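Long-range contacts in 2-(hydroxymethyl)glutarate dehydrogenase (Eubacterium barkeri, PDB 3CKY), which catalyses the reversible, NAD-dependent interconversion of 2-formylglutarate and (S)-2-hydroxymethylglutarate in the fermentation of nicotinate: residues I63-L68 and V93-S98; T135-V140 and G158-H163. All blocks are in the same frame, centred on the assembly; numbering follows the deposited sequence.

Both contacts pair neighbouring parallel strands of one mixed sheet in the NAD-binding Rossmann domain. Contact 1 (63-68 with 93-98) closes before contact 2 (135-140 with 158-163) opens along the chain. Strand 118-125 runs between them in the sheet, parallel to 93-96 and antiparallel to 136-141, which separates their centres by 14 Å, with nearest atoms about 6 Å apart. Helix 144-157 covers side chains of both. Contact 1 is in the middle of the sheet, close to residues that bind NAD in relatives; contact 2 includes the outermost strand within this chain and meets a second subunit, so the same sheet serves the cofactor domain and the tetramer.

Contact 1 of 2, residues I63-L68 and V93-S98; sequences IIFTSL and VIVDMS
Ile-64 and Ile-94 pack side by side on one face of two adjacent parallel strands, 63-66 and 93-96, which belong to a beta-alpha-beta unit of the Rossmann fold. Four backbone bonds join the strands: Val-93 O accepts from Ile-64 N, Ile-64 O from Val-95 N, Val-95 O from Thr-66 N, and Thr-66 O from Met-97 N (2.7 Å). The tight part is apolar. On the sheet face of Ile-64, CD1 of Ile-94, folded round by chi2 (-62°), reaches CD1 of Ile-64 at 3.6 Å. On the other face Val-95 is split between neighbours: its CG2 meets Ile-63 CG2 at 3.9 Å, while CG1 meets Phe-65 CE2 at the same distance. Met-97 adds a Met-aromatic contact, its bent chain bringing SD to 5.4 Å from the Phe-65 ring centroid and CE to 3.8 Å from Phe-65 CB. Phe-9 and helix 144-157 also pack on Phe-65, and Met-97 lies beside Met-19, an NAD-binding position by similarity. Past the strand ends the packing is looser: Ser-67 is exposed, and its OG comes no nearer than 3.6 Å to Met-97 O. Here polar bonds take over. With CG anti to the backbone N (chi1 -165°), Asp-96 closes an Asx turn, OD1 receiving Ser-98 N from above the carboxylate plane and Ser-98 OG on its syn lone pair; OD2 bonds Tyr-119 OH. Were Asp-96 an alanine, the Ser-98 hydroxyl would probably lose its acceptor and be freer to turn away from Leu-68, and Tyr-119 OH would lose its partner. That hydroxyl works both ways: donating to Asp-96 OD1, Ser-98 OG accepts the Leu-68 N-H at 2.7 Å, nearly straight at 170°.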
loop_
_atom_site.group_PDB
_atom_site.type_symbol
_atom_site.label_atom_id
_atom_site.label_comp_id
_atom_site.label_asym_id
_atom_site.label_seq_id
_atom_site.Cartn_x
_atom_site.Cartn_y
_atom_site.Cartn_z
ATOM N N ILE A 63 -43.648 -2.928 6.989
ATOM C CA ILE A 63 -42.283 -2.428 6.999
ATOM C C ILE A 63 -41.480 -3.247 8.003
ATOM O O ILE A 63 -41.848 -3.339 9.174
ATOM C CB ILE A 63 -42.223 -0.934 7.377
ATOM C CG1 ILE A 63 -42.996 -0.095 6.349
ATOM C CG2 ILE A 63 -40.760 -0.465 7.483
ATOM C CD1 ILE A 63 -43.217 1.353 6.767
ATOM N N ILE A 64 -40.394 -3.848 7.533
ATOM C CA ILE A 64 -39.580 -4.736 8.355
ATOM C C ILE A 64 -38.177 -4.150 8.512
ATOM O O ILE A 64 -37.530 -3.778 7.532
ATOM C CB ILE A 64 -39.480 -6.153 7.740
ATOM C CG1 ILE A 64 -40.874 -6.749 7.518
ATOM C CG2 ILE A 64 -38.665 -7.070 8.644
ATOM C CD1 ILE A 64 -40.873 -7.959 6.609
ATOM N N PHE A 65 -37.728 -4.064 9.759
ATOM C CA PHE A 65 -36.402 -3.582 10.076
ATOM C C PHE A 65 -35.496 -4.753 10.399
ATOM O O PHE A 65 -35.899 -5.704 11.073
ATOM C CB PHE A 65 -36.450 -2.631 11.269
ATOM C CG PHE A 65 -37.082 -1.316 10.959
ATOM C CD1 PHE A 65 -38.447 -1.130 11.132
ATOM C CD2 PHE A 65 -36.321 -0.263 10.484
ATOM C CE1 PHE A 65 -39.042 0.090 10.841
ATOM C CE2 PHE A 65 -36.905 0.957 10.194
ATOM C CZ PHE A 65 -38.267 1.136 10.375
ATOM N N THR A 66 -34.267 -4.677 9.900
ATOM C CA THR A 66 -33.240 -5.639 10.249
ATOM C C THR A 66 -31.875 -4.972 10.248
ATOM O O THR A 66 -31.655 -3.991 9.541
ATOM C CB THR A 66 -33.241 -6.849 9.281
ATOM O OG1 THR A 66 -32.585 -7.956 9.903
ATOM C CG2 THR A 66 -32.563 -6.508 7.956
ATOM N N SER A 67 -30.980 -5.508 11.067
ATOM C CA SER A 67 -29.581 -5.122 11.076
ATOM C C SER A 67 -28.757 -6.370 11.399
ATOM O O SER A 67 -28.711 -6.817 12.550
ATOM C CB SER A 67 -29.323 -4.023 12.108
ATOM O OG SER A 67 -27.963 -3.626 12.085
ATOM N N LEU A 68 -28.131 -6.936 10.371
ATOM C CA LEU A 68 -27.405 -8.194 10.488
ATOM C C LEU A 68 -25.897 -7.943 10.361
ATOM O O LEU A 68 -25.488 -6.871 9.906
ATOM C CB LEU A 68 -27.919 -9.176 9.426
ATOM C CG LEU A 68 -29.432 -9.477 9.528
ATOM C CD1 LEU A 68 -29.977 -10.204 8.303
ATOM C CD2 LEU A 68 -29.725 -10.284 10.785
ATOM N N VAL A 93 -42.035 -3.396 2.500
ATOM C CA VAL A 93 -40.729 -2.748 2.419
ATOM C C VAL A 93 -39.798 -3.339 3.475
ATOM O O VAL A 93 -40.161 -3.410 4.649
ATOM C CB VAL A 93 -40.828 -1.223 2.649
ATOM C CG1 VAL A 93 -39.460 -0.557 2.472
ATOM C CG2 VAL A 93 -41.859 -0.594 1.712
ATOM N N ILE A 94 -38.612 -3.775 3.046
ATOM C CA ILE A 94 -37.559 -4.214 3.956
ATOM C C ILE A 94 -36.579 -3.062 4.135
ATOM O O ILE A 94 -36.104 -2.498 3.154
ATOM C CB ILE A 94 -36.758 -5.412 3.406
ATOM C CG1 ILE A 94 -37.685 -6.536 2.914
ATOM C CG2 ILE A 94 -35.784 -5.921 4.467
ATOM C CD1 ILE A 94 -38.575 -7.146 3.984
ATOM N N VAL A 95 -36.289 -2.713 5.384
ATOM C CA VAL A 95 -35.325 -1.659 5.695
ATOM C C VAL A 95 -34.105 -2.288 6.345
ATOM O O VAL A 95 -34.124 -2.625 7.526
ATOM C CB VAL A 95 -35.922 -0.596 6.628
ATOM C CG1 VAL A 95 -34.885 0.480 6.919
ATOM C CG2 VAL A 95 -37.183 0.009 6.005
ATOM N N ASP A 96 -33.057 -2.459 5.542
ATOM C CA ASP A 96 -31.833 -3.125 5.961
ATOM C C ASP A 96 -30.829 -2.103 6.496
ATOM O O ASP A 96 -30.307 -1.277 5.756
ATOM C CB ASP A 96 -31.231 -3.898 4.784
ATOM C CG ASP A 96 -30.172 -4.902 5.212
ATOM O OD1 ASP A 96 -29.758 -4.914 6.389
ATOM O OD2 ASP A 96 -29.750 -5.693 4.348
ATOM N N MET A 97 -30.570 -2.168 7.795
ATOM C CA MET A 97 -29.658 -1.239 8.448
ATOM C C MET A 97 -28.289 -1.882 8.649
ATOM O O MET A 97 -27.424 -1.314 9.318
ATOM C CB MET A 97 -30.238 -0.801 9.793
ATOM C CG MET A 97 -31.611 -0.190 9.680
ATOM S SD MET A 97 -32.290 0.227 11.283
ATOM C CE MET A 97 -32.868 -1.401 11.827
ATOM N N SER A 98 -28.106 -3.067 8.062
ATOM C CA SER A 98 -26.857 -3.798 8.150
ATOM C C SER A 98 -25.699 -3.028 7.548
ATOM O O SER A 98 -25.845 -2.312 6.549
ATOM C CB SER A 98 -26.954 -5.145 7.430
ATOM O OG SER A 98 -28.033 -5.918 7.918
#

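Contact 2 of 2, residues T135-V140 and G158-H163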
loop_
_atom_site.group_PDB
_atom_site.type_symbol
_atom_site.label_atom_id
_atom_site.label_comp_id
_atom_site.label_asym_id
_atom_site.label_seq_id
_atom_site.Cartn_x
_atom_site.Cartn_y
_atom_site.Cartn_z
ATOM N N THR A 135 -33.145 9.858 18.110
ATOM C CA THR A 135 -32.434 10.949 17.438
ATOM C C THR A 135 -31.406 10.458 16.421
ATOM O O THR A 135 -30.561 11.234 15.963
ATOM C CB THR A 135 -31.732 11.857 18.469
ATOM O OG1 THR A 135 -30.775 11.096 19.221
ATOM C CG2 THR A 135 -32.758 12.470 19.404
ATOM N N LEU A 136 -31.495 9.178 16.057
ATOM C CA LEU A 136 -30.595 8.575 15.076
ATOM C C LEU A 136 -30.574 9.345 13.760
ATOM O O LEU A 136 -31.611 9.838 13.304
ATOM C CB LEU A 136 -31.017 7.129 14.775
ATOM C CG LEU A 136 -30.776 6.075 15.850
ATOM C CD1 LEU A 136 -31.420 4.766 15.420
ATOM C CD2 LEU A 136 -29.290 5.895 16.124
ATOM N N THR A 137 -29.395 9.440 13.153
ATOM C CA THR A 137 -29.288 9.905 11.769
ATOM C C THR A 137 -29.426 8.691 10.879
ATOM O O THR A 137 -28.745 7.694 11.080
ATOM C CB THR A 137 -27.964 10.633 11.501
ATOM O OG1 THR A 137 -27.944 11.841 12.266
ATOM C CG2 THR A 137 -27.814 10.979 10.022
ATOM N N ILE A 138 -30.337 8.767 9.920
ATOM C CA ILE A 138 -30.654 7.638 9.058
ATOM C C ILE A 138 -30.404 8.019 7.605
ATOM O O ILE A 138 -30.965 8.999 7.110
ATOM C CB ILE A 138 -32.109 7.167 9.259
ATOM C CG1 ILE A 138 -32.343 6.803 10.745
ATOM C CG2 ILE A 138 -32.423 5.983 8.336
ATOM C CD1 ILE A 138 -33.735 6.264 11.074
ATOM N N MET A 139 -29.551 7.241 6.934
ATOM C CA MET A 139 -29.154 7.521 5.564
ATOM C C MET A 139 -29.797 6.479 4.644
ATOM O O MET A 139 -29.473 5.296 4.716
ATOM C CB MET A 139 -27.630 7.497 5.453
ATOM C CG MET A 139 -26.915 8.585 6.294
ATOM S SD MET A 139 -25.375 8.030 7.122
ATOM C CE MET A 139 -26.066 6.811 8.250
ATOM N N VAL A 140 -30.696 6.935 3.767
ATOM C CA VAL A 140 -31.571 6.036 3.012
ATOM C C VAL A 140 -31.264 6.005 1.517
ATOM O O VAL A 140 -31.161 7.047 0.873
ATOM C CB VAL A 140 -33.059 6.425 3.197
ATOM C CG1 VAL A 140 -33.969 5.408 2.501
ATOM C CG2 VAL A 140 -33.407 6.532 4.680
ATOM N N GLY A 158 -35.749 8.082 14.239
ATOM C CA GLY A 158 -34.596 8.949 13.979
ATOM C C GLY A 158 -34.974 10.414 13.929
ATOM O O GLY A 158 -36.153 10.750 13.896
ATOM N N LYS A 159 -33.972 11.287 13.923
ATOM C CA LYS A 159 -34.197 12.722 13.788
ATOM C C LYS A 159 -33.840 13.191 12.367
ATOM O O LYS A 159 -34.736 13.559 11.597
ATOM C CB LYS A 159 -33.414 13.486 14.861
ATOM C CG LYS A 159 -33.497 15.007 14.770
ATOM C CD LYS A 159 -33.044 15.659 16.062
ATOM C CE LYS A 159 -32.748 17.115 15.857
ATOM N NZ LYS A 159 -32.495 17.831 17.131
ATOM N N ASP A 160 -32.548 13.183 12.021
ATOM C CA ASP A 160 -32.118 13.571 10.672
ATOM C C ASP A 160 -32.218 12.390 9.717
ATOM O O ASP A 160 -31.368 11.486 9.724
ATOM C CB ASP A 160 -30.695 14.119 10.689
ATOM C CG ASP A 160 -30.589 15.461 11.397
ATOM O OD1 ASP A 160 -31.635 16.100 11.611
ATOM O OD2 ASP A 160 -29.458 15.880 11.732
ATOM N N ILE A 161 -33.280 12.394 8.910
ATOM C CA ILE A 161 -33.527 11.330 7.943
ATOM C C ILE A 161 -33.126 11.826 6.558
ATOM O O ILE A 161 -33.762 12.730 6.008
ATOM C CB ILE A 161 -35.016 10.913 7.920
ATOM C CG1 ILE A 161 -35.537 10.638 9.344
ATOM C CG2 ILE A 161 -35.220 9.683 7.005
ATOM C CD1 ILE A 161 -34.704 9.661 10.141
ATOM N N TYR A 162 -32.069 11.246 6.003
ATOM C CA TYR A 162 -31.557 11.658 4.703
ATOM C C TYR A 162 -31.946 10.679 3.604
ATOM O O TYR A 162 -31.735 9.458 3.734
ATOM C CB TYR A 162 -30.043 11.762 4.737
ATOM C CG TYR A 162 -29.522 12.893 5.577
ATOM C CD1 TYR A 162 -29.368 14.166 5.039
ATOM C CD2 TYR A 162 -29.158 12.689 6.907
ATOM C CE1 TYR A 162 -28.874 15.206 5.802
ATOM C CE2 TYR A 162 -28.658 13.725 7.682
ATOM C CZ TYR A 162 -28.522 14.981 7.128
ATOM O OH TYR A 162 -28.025 16.031 7.881
ATOM N N HIS A 163 -32.527 11.222 2.532
ATOM C CA HIS A 163 -32.699 10.487 1.297
ATOM C C HIS A 163 -31.452 10.765 0.460
ATOM O O HIS A 163 -31.387 11.745 -0.273
ATOM C CB HIS A 163 -33.984 10.914 0.586
ATOM C CG HIS A 163 -34.265 10.138 -0.658
ATOM N ND1 HIS A 163 -33.818 8.849 -0.845
ATOM C CD2 HIS A 163 -34.957 10.463 -1.774
ATOM C CE1 HIS A 163 -34.211 8.417 -2.029
ATOM N NE2 HIS A 163 -34.907 9.376 -2.611
HETATM O O HOH W 1 -30.160 12.873 13.736
#
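Thr-137 OG1 and Asp-160 N grip one water from the two sides of the contact, at 2.9 and 3.0 Å. The water accepts from Asp-160 N and donates to Thr-135 O, filling in at the chain corner of 159-160. Lys-159 N reaches Leu-136 O in a bent bond there, and Gly-158 CA runs so close that a CB on it would probably collide with Leu-136 O and Ile-138 CD1. Beyond the corner the strands pair in parallel through Ile-138 N to Asp-160 O, Tyr-162 N to Ile-138 O and Val-140 N to Tyr-162 O, completing the beta-alpha-beta unit through helix 144-157. Beneath that helix, Ile-161 folds its CD1 (chi2 -53°) to 3.7 Å from both CB and CD1 of Ile-138. On the opposite face Thr-137, with CG2 anti to the backbone N, sets that methyl at the edge of the Tyr-162 ring, 3.7 Å from CE2. Met-139 packs on Lys-174, the active-site lysine by similarity. Lys-211 of the second subunit salt-bridges Asp-160 OD2 and hydrogen-bonds Tyr-162 OH, which also meets Glu-207 of that subunit. One face is thus largely apolar under helix 144-157, while the other mixes apolar packing with charged and hydroxyl groups that hold the second subunit.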